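Local coordinates for protein enzyme subtilase SubTY from Bacillus sp. TY145 (Bacillus sp., PDB 5FFN) that probably hydrolyses peptide bonds in proteins as a serine endopeptidase of the subtilase family, with calcium and sodium ions bound to its fold, at residues 29-34 against 78-83; 119-124 against 137-142; 262-267 against 274-279. All blocks are in the same frame, centred on the assembly; numbering follows the deposited sequence.

Contact 1 of 3, residues 29-34 against 78-83; sequences IKVAVL and GTVLAH
Val31 and Val80 meet methyl to methyl where strand 29-35, inside the parallel sheet of the subtilisin-like alpha/beta fold, is covered by helix 72-81. The contact is wholly apolar and wholly buried. CG1 of Val80, swung anti to its own backbone nitrogen (chi1 177°), is the atom that does the touching: it sits against both branches of Val31, 3.7 Å from Val31 CG2 and 3.8 Å from Val31 CG1, and 3.9 Å from Val31 CB where the two methyls join. One methyl thus rests in the fork of the other valine, and the two side chains cross obliquely. The second branch of Val80 is turned to the next strand residue on the same face of the sheet, although Val33 CG2 and Val80 CG2 stay a loose 4.5 Å apart. Leu81 also leans to the strand without coming into close touch.

Strand 29-35 is held by backbone bonds to its neighbours, Val31 pairing with Lys99 and Trp101, while Lys30, turned from the helix, forms a salt bridge with Glu50. Pro255 of helix 250-267 packs on Val80 as well, and Val33 touches the probable catalytic triad of Asp35, His72 and Ser251, which would place the contact just behind the active site, as in other subtilases. Beyond Val80 the backbone keeps a helical bond, Ala82 N donating to Gly78 O at 2.9 Å.

Contact 2 of 3, residues 119-124 against 137-142; sequences AAIRHV and INMSLG
Ile121 has CG1 beside its backbone nitrogen (chi1 -62°) and an extended end, which carries CD1 to the thioether of Met139; the methionine answers with a chain bent at its last torsion (chi3 -72°), turning SD and CE onto that methyl. Ile121 CD1 lies 3.7 Å from Met139 SD and 3.8 Å from Met139 CE, the two side chains crossing at about a right angle. The other branch, Ile121 CG2, stands 4.1 Å from Ile137 CD1. One helical turn on, Val124 comes down on the same isoleucine: Val124 CG1 is 3.7 Å from Ile137 CG1, and Val124 CB also faces Ile137 CD1. An alanine in place of Ile121 would lose both branches and probably leave Met139 SD and CE without their helix partner, free to turn. Behind the strand, Asn138 ND2 donates nearly in its amide plane to Ser140 OG at 3.0 Å, and Ser140 OG is also bonded to Ser251 O. Helix 119-124 runs nearly antiparallel to strand 137-139 (165°), as expected of the helix that joins strand 99-104 to strand 134-142, passing over strand 29-35, in a beta-alpha-beta crossover of the subtilisin-like fold.

Contact 3 of 3, residues 262-267 against 274-279; sequences AKIWSA and SQLRTE
Ile264 and Trp265 receive the two methyls of Leu276, one each, where helix 250-267 meets helix 273-286. Along the first segment, Ala262 turns the other way, onto Ile29 and Val31 of the central sheet, and Lys263 sends its amine away to the carbonyl of Thr24 and the hydroxyl of Tyr15. Ile264 is the first to reach across: its CG2, anti to the backbone nitrogen, packs 3.5 Å from Leu276 CD1, and more loosely, at 4.3 Å, on the aliphatic CG of Glu279, whose carboxylate goes on to a salt bridge with Arg283. Trp265 follows, crossing Leu276 at about a right angle. Leu276 CD2 comes to the ring obliquely, nearest Trp265 CE3 at 3.4 Å, with Trp265 CD2 next at 3.6 Å. The ring is fixed at its other end by NE1, bonded to the carbonyl of Leu271 in the connecting loop, and the side chain also touches Ile29, Lys134 and Val136. On the second helix Thr278 OG1 donates back to Ser274 O at 2.9 Å, from the other face of the carbonyl plane than Thr278 N, so two donors share this oxygen. With the short segments at 122° and their axes approaching to 10.3 Å, these are two consecutive helices joined by a short loop, one leucine set between an isoleucine and a tryptophan, packed against each other on one side of the subtilisin-like sheet.

In the fold
From the N terminus the three contacts follow in series, none nested in or crossing another. Contact 1 closes the long excursion from strand 29-35 to helix 72-81 and joins that helix to the sheet; contact 2 closes the short turn-back from helix 114-131 to strand 134-142 and joins helix 114-131 to it; contact 3 closes the loop between helices 250-267 and 273-286. Strands 29-35 and 134-142 are neighbours in the sheet, so contacts 1 and 2 meet there through Ala32 O with Asn138 N and by packing of Leu34 on Ile121. Contact 3 reaches the same sheet through strand 29-35, while its nearest atoms stay about 7 Å from contact 2.

Contact 1 of 3, residues 29-34 against 78-83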
ATOM      1  N   ILE A  29       4.297 -11.755  15.126  1.00 14.76           N
ATOM      2  CA  ILE A  29       4.205 -11.682  13.658  1.00 14.14           C
ATOM      3  C   ILE A  29       5.231 -10.661  13.175  1.00 14.28           C
ATOM      4  O   ILE A  29       5.510  -9.694  13.888  1.00 14.24           O
ATOM      5  CB  ILE A  29       2.788 -11.236  13.221  1.00 14.64           C
ATOM      6  CG1 ILE A  29       1.700 -12.104  13.916  1.00 13.14           C
ATOM      7  CG2 ILE A  29       2.640 -11.258  11.680  1.00 14.90           C
ATOM      8  CD1 ILE A  29       1.851 -13.602  13.675  1.00 14.79           C
ATOM      9  N   LYS A  30       5.741 -10.858  11.955  1.00 14.08           N
ATOM     10  CA  LYS A  30       6.622  -9.909  11.295  1.00 13.96           C
ATOM     11  C   LYS A  30       5.869  -9.255  10.111  1.00 13.82           C
ATOM     12  O   LYS A  30       5.168  -9.964   9.349  1.00 14.29           O
ATOM     13  CB  LYS A  30       7.866 -10.574  10.746  1.00 14.71           C
ATOM     14  CG  LYS A  30       8.489 -11.639  11.641  1.00 14.42           C
ATOM     15  CD  LYS A  30       8.860 -11.100  13.040  1.00 15.88           C
ATOM     16  CE  LYS A  30       9.248 -12.227  13.995  1.00 18.06           C
ATOM     17  NZ  LYS A  30       9.621 -11.612  15.332  1.00 16.31           N
ATOM     18  N   VAL A  31       5.997  -7.947   9.986  1.00 13.38           N
ATOM     19  CA  VAL A  31       5.508  -7.257   8.772  1.00 13.84           C
ATOM     20  C   VAL A  31       6.721  -6.701   8.032  1.00 13.98           C
ATOM     21  O   VAL A  31       7.510  -5.881   8.580  1.00 14.49           O
ATOM     22  CB  VAL A  31       4.457  -6.185   9.054  1.00 13.12           C
ATOM     23  CG1 VAL A  31       3.975  -5.568   7.727  1.00 14.88           C
ATOM     24  CG2 VAL A  31       3.278  -6.781   9.826  1.00 12.35           C
ATOM     25  N   ALA A  32       6.883  -7.179   6.801  1.00 14.46           N
ATOM     26  CA  ALA A  32       7.950  -6.716   5.916  1.00 13.69           C
ATOM     27  C   ALA A  32       7.427  -5.548   5.072  1.00 12.51           C
ATOM     28  O   ALA A  32       6.568  -5.721   4.183  1.00 12.19           O
ATOM     29  CB  ALA A  32       8.498  -7.840   5.062  1.00 12.45           C
ATOM     30  N   VAL A  33       7.927  -4.359   5.393  1.00 11.49           N
ATOM     31  CA  VAL A  33       7.557  -3.138   4.671  1.00 11.91           C
ATOM     32  C   VAL A  33       8.620  -2.893   3.615  1.00 12.86           C
ATOM     33  O   VAL A  33       9.775  -2.465   3.924  1.00 11.37           O
ATOM     34  CB  VAL A  33       7.377  -1.937   5.608  1.00 11.77           C
ATOM     35  CG1 VAL A  33       7.139  -0.661   4.818  1.00 13.02           C
ATOM     36  CG2 VAL A  33       6.245  -2.203   6.586  1.00 11.59           C
ATOM     37  N   LEU A  34       8.236  -3.165   2.371  1.00 12.13           N
ATOM     38  CA  LEU A  34       9.129  -3.066   1.193  1.00 12.43           C
ATOM     39  C   LEU A  34       8.815  -1.710   0.564  1.00 12.25           C
ATOM     40  O   LEU A  34       7.803  -1.533  -0.090  1.00 12.02           O
ATOM     41  CB  LEU A  34       8.910  -4.228   0.217  1.00 12.07           C
ATOM     42  CG  LEU A  34       9.716  -5.501   0.451  1.00 11.74           C
ATOM     43  CD1 LEU A  34       9.485  -6.100   1.876  1.00 10.80           C
ATOM     44  CD2 LEU A  34       9.441  -6.538  -0.670  1.00 12.80           C
ATOM     45  N   GLY A  78       4.301   3.058  10.158  1.00 13.36           N
ATOM     46  CA  GLY A  78       3.584   3.565  11.339  1.00 14.37           C
ATOM     47  C   GLY A  78       2.119   3.114  11.355  1.00 13.93           C
ATOM     48  O   GLY A  78       1.555   2.759  12.406  1.00 14.88           O
ATOM     49  N   THR A  79       1.523   3.054  10.173  1.00 12.79           N
ATOM     50  CA  THR A  79       0.112   2.639  10.076  1.00 11.96           C
ATOM     51  C   THR A  79       0.034   1.183  10.466  1.00 12.29           C
ATOM     52  O   THR A  79      -0.898   0.772  11.176  1.00 11.78           O
ATOM     53  CB  THR A  79      -0.461   2.951   8.659  1.00 11.40           C
ATOM     54  OG1 THR A  79      -0.526   4.380   8.420  1.00 12.74           O
ATOM     55  CG2 THR A  79      -1.867   2.365   8.497  1.00 11.32           C
ATOM     56  N   VAL A  80       1.040   0.385  10.060  1.00 11.72           N
ATOM     57  CA  VAL A  80       1.063  -1.014  10.423  1.00 12.11           C
ATOM     58  C   VAL A  80       1.184  -1.189  11.948  1.00 12.98           C
ATOM     59  O   VAL A  80       0.439  -1.979  12.587  1.00 12.43           O
ATOM     60  CB  VAL A  80       2.220  -1.773   9.756  1.00 11.79           C
ATOM     61  CG1 VAL A  80       2.273  -3.213  10.205  1.00 13.09           C
ATOM     62  CG2 VAL A  80       2.100  -1.764   8.237  1.00 11.53           C
ATOM     63  N   LEU A  81       2.173  -0.510  12.520  1.00 13.62           N
ATOM     64  CA  LEU A  81       2.630  -0.943  13.828  1.00 14.38           C
ATOM     65  C   LEU A  81       3.200   0.119  14.771  1.00 15.33           C
ATOM     66  O   LEU A  81       3.859  -0.276  15.730  1.00 17.13           O
ATOM     67  CB  LEU A  81       3.562  -2.155  13.700  1.00 14.31           C
ATOM     68  CG  LEU A  81       4.705  -2.099  12.664  1.00 12.86           C
ATOM     69  CD1 LEU A  81       5.717  -0.986  12.977  1.00 14.41           C
ATOM     70  CD2 LEU A  81       5.416  -3.420  12.588  1.00 14.60           C
ATOM     71  N   ALA A  82       2.942   1.402  14.539  1.00 16.24           N
ATOM     72  CA  ALA A  82       3.418   2.412  15.524  1.00 16.76           C
ATOM     73  C   ALA A  82       2.783   2.070  16.888  1.00 18.10           C
ATOM     74  O   ALA A  82       1.604   1.635  16.983  1.00 16.71           O
ATOM     75  CB  ALA A  82       3.071   3.805  15.114  1.00 17.13           C
ATOM     76  N   HIS A  83       3.571   2.273  17.949  1.00 18.59           N
ATOM     77  CA  HIS A  83       3.204   1.751  19.265  1.00 18.33           C
ATOM     78  C   HIS A  83       3.076   2.827  20.377  1.00 19.82           C
ATOM     79  O   HIS A  83       3.056   2.477  21.542  1.00 20.80           O
ATOM     80  CB  HIS A  83       4.176   0.631  19.662  1.00 18.69           C
ATOM     81  CG  HIS A  83       5.619   1.036  19.631  1.00 18.88           C
ATOM     82  ND1 HIS A  83       6.059   2.227  20.163  1.00 22.22           N
ATOM     83  CD2 HIS A  83       6.711   0.415  19.135  1.00 21.38           C
ATOM     84  CE1 HIS A  83       7.366   2.316  20.005  1.00 21.84           C
ATOM     85  NE2 HIS A  83       7.785   1.240  19.369  1.00 23.39           N
TER

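Contact 2 of 3, residues 119-124 against 137-142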
ATOM      1  N   ALA A 119      13.939  -9.044  -5.885  1.00 11.00           N
ATOM      2  CA  ALA A 119      14.981  -9.626  -5.011  1.00 10.89           C
ATOM      3  C   ALA A 119      14.558  -9.558  -3.544  1.00 11.14           C
ATOM      4  O   ALA A 119      14.686 -10.555  -2.789  1.00 12.67           O
ATOM      5  CB  ALA A 119      16.242  -8.948  -5.228  1.00 10.76           C
ATOM      6  N   ALA A 120      13.978  -8.421  -3.170  1.00 12.21           N
ATOM      7  CA  ALA A 120      13.531  -8.177  -1.811  1.00 11.58           C
ATOM      8  C   ALA A 120      12.385  -9.131  -1.401  1.00 12.02           C
ATOM      9  O   ALA A 120      12.421  -9.707  -0.318  1.00 11.26           O
ATOM     10  CB  ALA A 120      13.136  -6.749  -1.630  1.00 12.20           C
ATOM     11  N   ILE A 121      11.419  -9.339  -2.288  1.00 10.65           N
ATOM     12  CA  ILE A 121      10.291 -10.292  -2.048  1.00 11.25           C
ATOM     13  C   ILE A 121      10.782 -11.726  -1.817  1.00 11.50           C
ATOM     14  O   ILE A 121      10.420 -12.389  -0.856  1.00 11.93           O
ATOM     15  CB  ILE A 121       9.292 -10.268  -3.224  1.00 11.21           C
ATOM     16  CG1 ILE A 121       8.683  -8.878  -3.366  1.00 10.71           C
ATOM     17  CG2 ILE A 121       8.181 -11.305  -3.023  1.00 12.70           C
ATOM     18  CD1 ILE A 121       7.979  -8.659  -4.714  1.00  9.74           C
ATOM     19  N   ARG A 122      11.642 -12.189  -2.720  1.00 11.86           N
ATOM     20  CA  ARG A 122      12.262 -13.504  -2.589  1.00 13.34           C
ATOM     21  C   ARG A 122      13.062 -13.650  -1.302  1.00 13.78           C
ATOM     22  O   ARG A 122      12.984 -14.700  -0.657  1.00 13.35           O
ATOM     23  CB  ARG A 122      13.141 -13.801  -3.792  1.00 14.10           C
ATOM     24  CG  ARG A 122      12.331 -13.915  -5.044  1.00 14.82           C
ATOM     25  CD  ARG A 122      13.184 -14.178  -6.264  1.00 18.14           C
ATOM     26  NE  ARG A 122      12.360 -14.679  -7.352  1.00 21.56           N
ATOM     27  CZ  ARG A 122      12.053 -15.962  -7.558  1.00 21.88           C
ATOM     28  NH1 ARG A 122      12.529 -16.910  -6.791  1.00 21.43           N
ATOM     29  NH2 ARG A 122      11.284 -16.278  -8.581  1.00 26.58           N
ATOM     30  N   HIS A 123      13.771 -12.589  -0.928  1.00 12.91           N
ATOM     31  CA  HIS A 123      14.550 -12.581   0.299  1.00 14.12           C
ATOM     32  C   HIS A 123      13.644 -12.698   1.546  1.00 14.52           C
ATOM     33  O   HIS A 123      13.916 -13.480   2.432  1.00 14.09           O
ATOM     34  CB  HIS A 123      15.452 -11.361   0.340  1.00 14.00           C
ATOM     35  CG  HIS A 123      16.387 -11.345   1.510  1.00 17.94           C
ATOM     36  ND1 HIS A 123      17.542 -12.093   1.553  1.00 24.86           N
ATOM     37  CD2 HIS A 123      16.320 -10.690   2.689  1.00 21.59           C
ATOM     38  CE1 HIS A 123      18.141 -11.911   2.721  1.00 24.54           C
ATOM     39  NE2 HIS A 123      17.429 -11.055   3.429  1.00 21.71           N
ATOM     40  N   VAL A 124      12.538 -11.963   1.581  1.00 13.39           N
ATOM     41  CA  VAL A 124      11.556 -12.141   2.653  1.00 13.49           C
ATOM     42  C   VAL A 124      11.175 -13.619   2.798  1.00 12.32           C
ATOM     43  O   VAL A 124      11.192 -14.151   3.907  1.00 12.75           O
ATOM     44  CB  VAL A 124      10.259 -11.293   2.433  1.00 13.60           C
ATOM     45  CG1 VAL A 124       9.183 -11.637   3.500  1.00 12.51           C
ATOM     46  CG2 VAL A 124      10.550  -9.814   2.440  1.00 13.94           C
ATOM     47  N   ILE A 137       3.973  -9.369   3.929  1.00 10.27           N
ATOM     48  CA  ILE A 137       4.620  -8.358   3.118  1.00 10.87           C
ATOM     49  C   ILE A 137       3.610  -7.266   2.846  1.00  9.89           C
ATOM     50  O   ILE A 137       2.475  -7.551   2.418  1.00 11.14           O
ATOM     51  CB  ILE A 137       5.088  -8.919   1.786  1.00  9.98           C
ATOM     52  CG1 ILE A 137       6.301  -9.819   2.005  1.00 11.63           C
ATOM     53  CG2 ILE A 137       5.386  -7.779   0.820  1.00 10.42           C
ATOM     54  CD1 ILE A 137       6.771 -10.585   0.741  1.00 11.41           C
ATOM     55  N   ASN A 138       4.034  -6.041   3.081  1.00  8.59           N
ATOM     56  CA  ASN A 138       3.358  -4.855   2.625  1.00 10.23           C
ATOM     57  C   ASN A 138       4.077  -4.199   1.466  1.00  9.83           C
ATOM     58  O   ASN A 138       5.247  -3.790   1.605  1.00  9.54           O
ATOM     59  CB  ASN A 138       3.269  -3.850   3.779  1.00  9.02           C
ATOM     60  CG  ASN A 138       2.424  -2.615   3.456  1.00 10.61           C
ATOM     61  OD1 ASN A 138       1.308  -2.487   3.970  1.00 10.98           O
ATOM     62  ND2 ASN A 138       2.968  -1.674   2.626  1.00  8.47           N
ATOM     63  N   MET A 139       3.367  -4.062   0.348  1.00  9.45           N
ATOM     64  CA  MET A 139       3.895  -3.337  -0.813  1.00  9.51           C
ATOM     65  C   MET A 139       2.950  -2.217  -1.231  1.00  9.04           C
ATOM     66  O   MET A 139       1.971  -2.384  -1.999  1.00  7.84           O
ATOM     67  CB  MET A 139       4.195  -4.265  -1.984  1.00  9.08           C
ATOM     68  CG  MET A 139       5.477  -5.018  -1.812  1.00  8.69           C
ATOM     69  SD  MET A 139       5.947  -5.968  -3.274  1.00 11.49           S
ATOM     70  CE  MET A 139       4.742  -7.291  -3.218  1.00 12.70           C
ATOM     71  N   SER A 140       3.240  -1.054  -0.679  1.00  9.65           N
ATOM     72  CA  SER A 140       2.585   0.195  -1.037  1.00  9.40           C
ATOM     73  C   SER A 140       3.256   0.805  -2.271  1.00 10.62           C
ATOM     74  O   SER A 140       3.790   1.932  -2.248  1.00 10.37           O
ATOM     75  CB  SER A 140       2.600   1.151   0.158  1.00  9.85           C
ATOM     76  OG  SER A 140       1.741   0.673   1.198  1.00 10.42           O
ATOM     77  N   LEU A 141       3.232   0.052  -3.367  1.00 10.62           N
ATOM     78  CA  LEU A 141       4.005   0.368  -4.544  1.00 10.72           C
ATOM     79  C   LEU A 141       3.510  -0.465  -5.706  1.00  9.79           C
ATOM     80  O   LEU A 141       2.746  -1.405  -5.523  1.00  8.69           O
ATOM     81  CB  LEU A 141       5.504   0.129  -4.301  1.00 11.16           C
ATOM     82  CG  LEU A 141       5.944  -1.308  -3.910  1.00 11.61           C
ATOM     83  CD1 LEU A 141       5.829  -2.296  -5.046  1.00 11.78           C
ATOM     84  CD2 LEU A 141       7.355  -1.267  -3.342  1.00 12.52           C
ATOM     85  N   GLY A 142       3.931  -0.093  -6.894  1.00 10.85           N
ATOM     86  CA  GLY A 142       3.553  -0.838  -8.083  1.00 10.31           C
ATOM     87  C   GLY A 142       3.802  -0.125  -9.377  1.00  9.98           C
ATOM     88  O   GLY A 142       4.566   0.882  -9.439  1.00 11.13           O
TER

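Contact 3 of 3, residues 262-267 against 274-279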
ATOM      1  N   ALA A 262      -1.706  -8.888  10.621  1.00 11.11           N
ATOM      2  CA  ALA A 262      -0.759  -9.234  11.719  1.00 11.76           C
ATOM      3  C   ALA A 262      -1.487  -9.423  13.055  1.00 12.45           C
ATOM      4  O   ALA A 262      -1.175 -10.360  13.830  1.00 12.56           O
ATOM      5  CB  ALA A 262       0.296  -8.167  11.853  1.00 11.82           C
ATOM      6  N   LYS A 263      -2.447  -8.539  13.300  1.00 12.79           N
ATOM      7  CA  LYS A 263      -3.295  -8.569  14.492  1.00 12.95           C
ATOM      8  C   LYS A 263      -4.086  -9.874  14.569  1.00 12.66           C
ATOM      9  O   LYS A 263      -4.075 -10.544  15.627  1.00 13.15           O
ATOM     10  CB  LYS A 263      -4.183  -7.331  14.559  1.00 13.23           C
ATOM     11  CG  LYS A 263      -5.001  -7.171  15.858  1.00 13.24           C
ATOM     12  CD  LYS A 263      -5.957  -5.992  15.744  1.00 15.08           C
ATOM     13  CE  LYS A 263      -6.886  -5.869  16.935  1.00 16.54           C
ATOM     14  NZ  LYS A 263      -6.192  -5.675  18.265  1.00 14.76           N
ATOM     15  N   ILE A 264      -4.733 -10.246  13.457  1.00 12.99           N
ATOM     16  CA  ILE A 264      -5.491 -11.484  13.364  1.00 12.60           C
ATOM     17  C   ILE A 264      -4.562 -12.697  13.574  1.00 12.90           C
ATOM     18  O   ILE A 264      -4.858 -13.607  14.383  1.00 12.71           O
ATOM     19  CB  ILE A 264      -6.260 -11.573  12.013  1.00 12.72           C
ATOM     20  CG1 ILE A 264      -7.313 -10.439  11.917  1.00 12.40           C
ATOM     21  CG2 ILE A 264      -6.904 -12.948  11.794  1.00 11.75           C
ATOM     22  CD1 ILE A 264      -7.899 -10.273  10.490  1.00 13.23           C
ATOM     23  N   TRP A 265      -3.407 -12.670  12.904  1.00 12.87           N
ATOM     24  CA  TRP A 265      -2.499 -13.811  12.919  1.00 13.09           C
ATOM     25  C   TRP A 265      -1.947 -14.081  14.326  1.00 13.60           C
ATOM     26  O   TRP A 265      -1.829 -15.220  14.739  1.00 15.70           O
ATOM     27  CB  TRP A 265      -1.343 -13.594  11.954  1.00 13.25           C
ATOM     28  CG  TRP A 265      -0.829 -14.836  11.351  1.00 12.24           C
ATOM     29  CD1 TRP A 265      -1.153 -16.147  11.679  1.00 13.28           C
ATOM     30  CD2 TRP A 265       0.034 -14.919  10.217  1.00 13.58           C
ATOM     31  NE1 TRP A 265      -0.506 -17.015  10.834  1.00 15.47           N
ATOM     32  CE2 TRP A 265       0.204 -16.291   9.911  1.00 15.85           C
ATOM     33  CE3 TRP A 265       0.685 -13.966   9.420  1.00 14.99           C
ATOM     34  CZ2 TRP A 265       1.001 -16.726   8.851  1.00 15.03           C
ATOM     35  CZ3 TRP A 265       1.499 -14.424   8.383  1.00 12.85           C
ATOM     36  CH2 TRP A 265       1.622 -15.773   8.105  1.00 12.63           C
ATOM     37  N   SER A 266      -1.603 -12.999  15.015  1.00 14.69           N
ATOM     38  CA  SER A 266      -1.093 -13.047  16.373  1.00 14.90           C
ATOM     39  C   SER A 266      -2.123 -13.669  17.313  1.00 16.56           C
ATOM     40  O   SER A 266      -1.770 -14.470  18.197  1.00 16.09           O
ATOM     41  CB  SER A 266      -0.725 -11.656  16.846  1.00 15.08           C
ATOM     42  OG  SER A 266      -0.280 -11.714  18.207  1.00 16.56           O
ATOM     43  N   ALA A 267      -3.400 -13.357  17.080  1.00 16.51           N
ATOM     44  CA  ALA A 267      -4.486 -13.885  17.900  1.00 17.61           C
ATOM     45  C   ALA A 267      -4.847 -15.348  17.574  1.00 19.21           C
ATOM     46  O   ALA A 267      -5.600 -16.009  18.337  1.00 19.55           O
ATOM     47  CB  ALA A 267      -5.681 -12.984  17.756  1.00 18.75           C
ATOM     48  N   SER A 274      -2.751 -18.535   3.998  1.00 10.87           N
ATOM     49  CA  SER A 274      -3.961 -18.584   3.157  1.00 10.42           C
ATOM     50  C   SER A 274      -5.239 -18.666   3.985  1.00 11.41           C
ATOM     51  O   SER A 274      -6.267 -18.112   3.597  1.00  9.69           O
ATOM     52  CB  SER A 274      -3.903 -19.710   2.131  1.00 12.45           C
ATOM     53  OG  SER A 274      -3.926 -20.977   2.769  1.00 11.84           O
ATOM     54  N   GLN A 275      -5.186 -19.325   5.141  1.00 10.78           N
ATOM     55  CA  GLN A 275      -6.330 -19.237   6.073  1.00 10.81           C
ATOM     56  C   GLN A 275      -6.538 -17.783   6.577  1.00 10.84           C
ATOM     57  O   GLN A 275      -7.668 -17.310   6.652  1.00  9.82           O
ATOM     58  CB  GLN A 275      -6.140 -20.146   7.291  1.00 11.14           C
ATOM     59  CG  GLN A 275      -6.239 -21.663   7.048  1.00 11.56           C
ATOM     60  CD  GLN A 275      -5.930 -22.408   8.346  1.00 13.20           C
ATOM     61  OE1 GLN A 275      -4.815 -22.307   8.863  1.00 14.22           O
ATOM     62  NE2 GLN A 275      -6.933 -23.118   8.907  1.00 11.92           N
ATOM     63  N   LEU A 276      -5.419 -17.098   6.846  1.00  9.84           N
ATOM     64  CA  LEU A 276      -5.438 -15.682   7.258  1.00 10.29           C
ATOM     65  C   LEU A 276      -6.081 -14.841   6.134  1.00 10.97           C
ATOM     66  O   LEU A 276      -6.951 -13.997   6.384  1.00 10.44           O
ATOM     67  CB  LEU A 276      -4.018 -15.211   7.606  1.00 10.12           C
ATOM     68  CG  LEU A 276      -3.863 -13.721   7.902  1.00  8.98           C
ATOM     69  CD1 LEU A 276      -4.712 -13.329   9.075  1.00  8.64           C
ATOM     70  CD2 LEU A 276      -2.412 -13.410   8.133  1.00 10.94           C
ATOM     71  N   ARG A 277      -5.657 -15.078   4.902  1.00  9.14           N
ATOM     72  CA  ARG A 277      -6.194 -14.364   3.751  1.00 11.25           C
ATOM     73  C   ARG A 277      -7.691 -14.607   3.615  1.00 11.39           C
ATOM     74  O   ARG A 277      -8.459 -13.685   3.314  1.00 11.37           O
ATOM     75  CB  ARG A 277      -5.508 -14.836   2.471  1.00 10.55           C
ATOM     76  CG  ARG A 277      -5.986 -14.123   1.241  1.00 12.41           C
ATOM     77  CD  ARG A 277      -5.192 -14.471   0.045  1.00 11.86           C
ATOM     78  NE  ARG A 277      -5.619 -13.718  -1.136  1.00 12.76           N
ATOM     79  CZ  ARG A 277      -5.152 -13.933  -2.362  1.00 13.83           C
ATOM     80  NH1 ARG A 277      -4.285 -14.901  -2.605  1.00 14.23           N
ATOM     81  NH2 ARG A 277      -5.555 -13.173  -3.360  1.00 13.15           N
ATOM     82  N   THR A 278      -8.096 -15.868   3.837  1.00 11.63           N
ATOM     83  CA  THR A 278      -9.497 -16.246   3.727  1.00 12.06           C
ATOM     84  C   THR A 278     -10.338 -15.506   4.767  1.00 10.63           C
ATOM     85  O   THR A 278     -11.469 -15.121   4.494  1.00 10.52           O
ATOM     86  CB  THR A 278      -9.623 -17.787   3.887  1.00 12.68           C
ATOM     87  OG1 THR A 278      -9.005 -18.375   2.748  1.00 17.19           O
ATOM     88  CG2 THR A 278     -11.031 -18.255   3.968  1.00 16.54           C
ATOM     89  N   GLU A 279      -9.793 -15.351   5.953  1.00 10.36           N
ATOM     90  CA  GLU A 279     -10.494 -14.695   7.050  1.00 10.75           C
ATOM     91  C   GLU A 279     -10.532 -13.170   6.808  1.00 10.54           C
ATOM     92  O   GLU A 279     -11.514 -12.526   7.154  1.00  9.68           O
ATOM     93  CB  GLU A 279      -9.871 -15.087   8.376  1.00 13.09           C
ATOM     94  CG  GLU A 279     -10.320 -14.334   9.558  1.00 13.41           C
ATOM     95  CD  GLU A 279     -11.800 -14.439   9.930  1.00 11.63           C
ATOM     96  OE1 GLU A 279     -12.651 -15.064   9.262  1.00 11.01           O
ATOM     97  OE2 GLU A 279     -12.134 -13.778  10.926  1.00 13.30           O
TER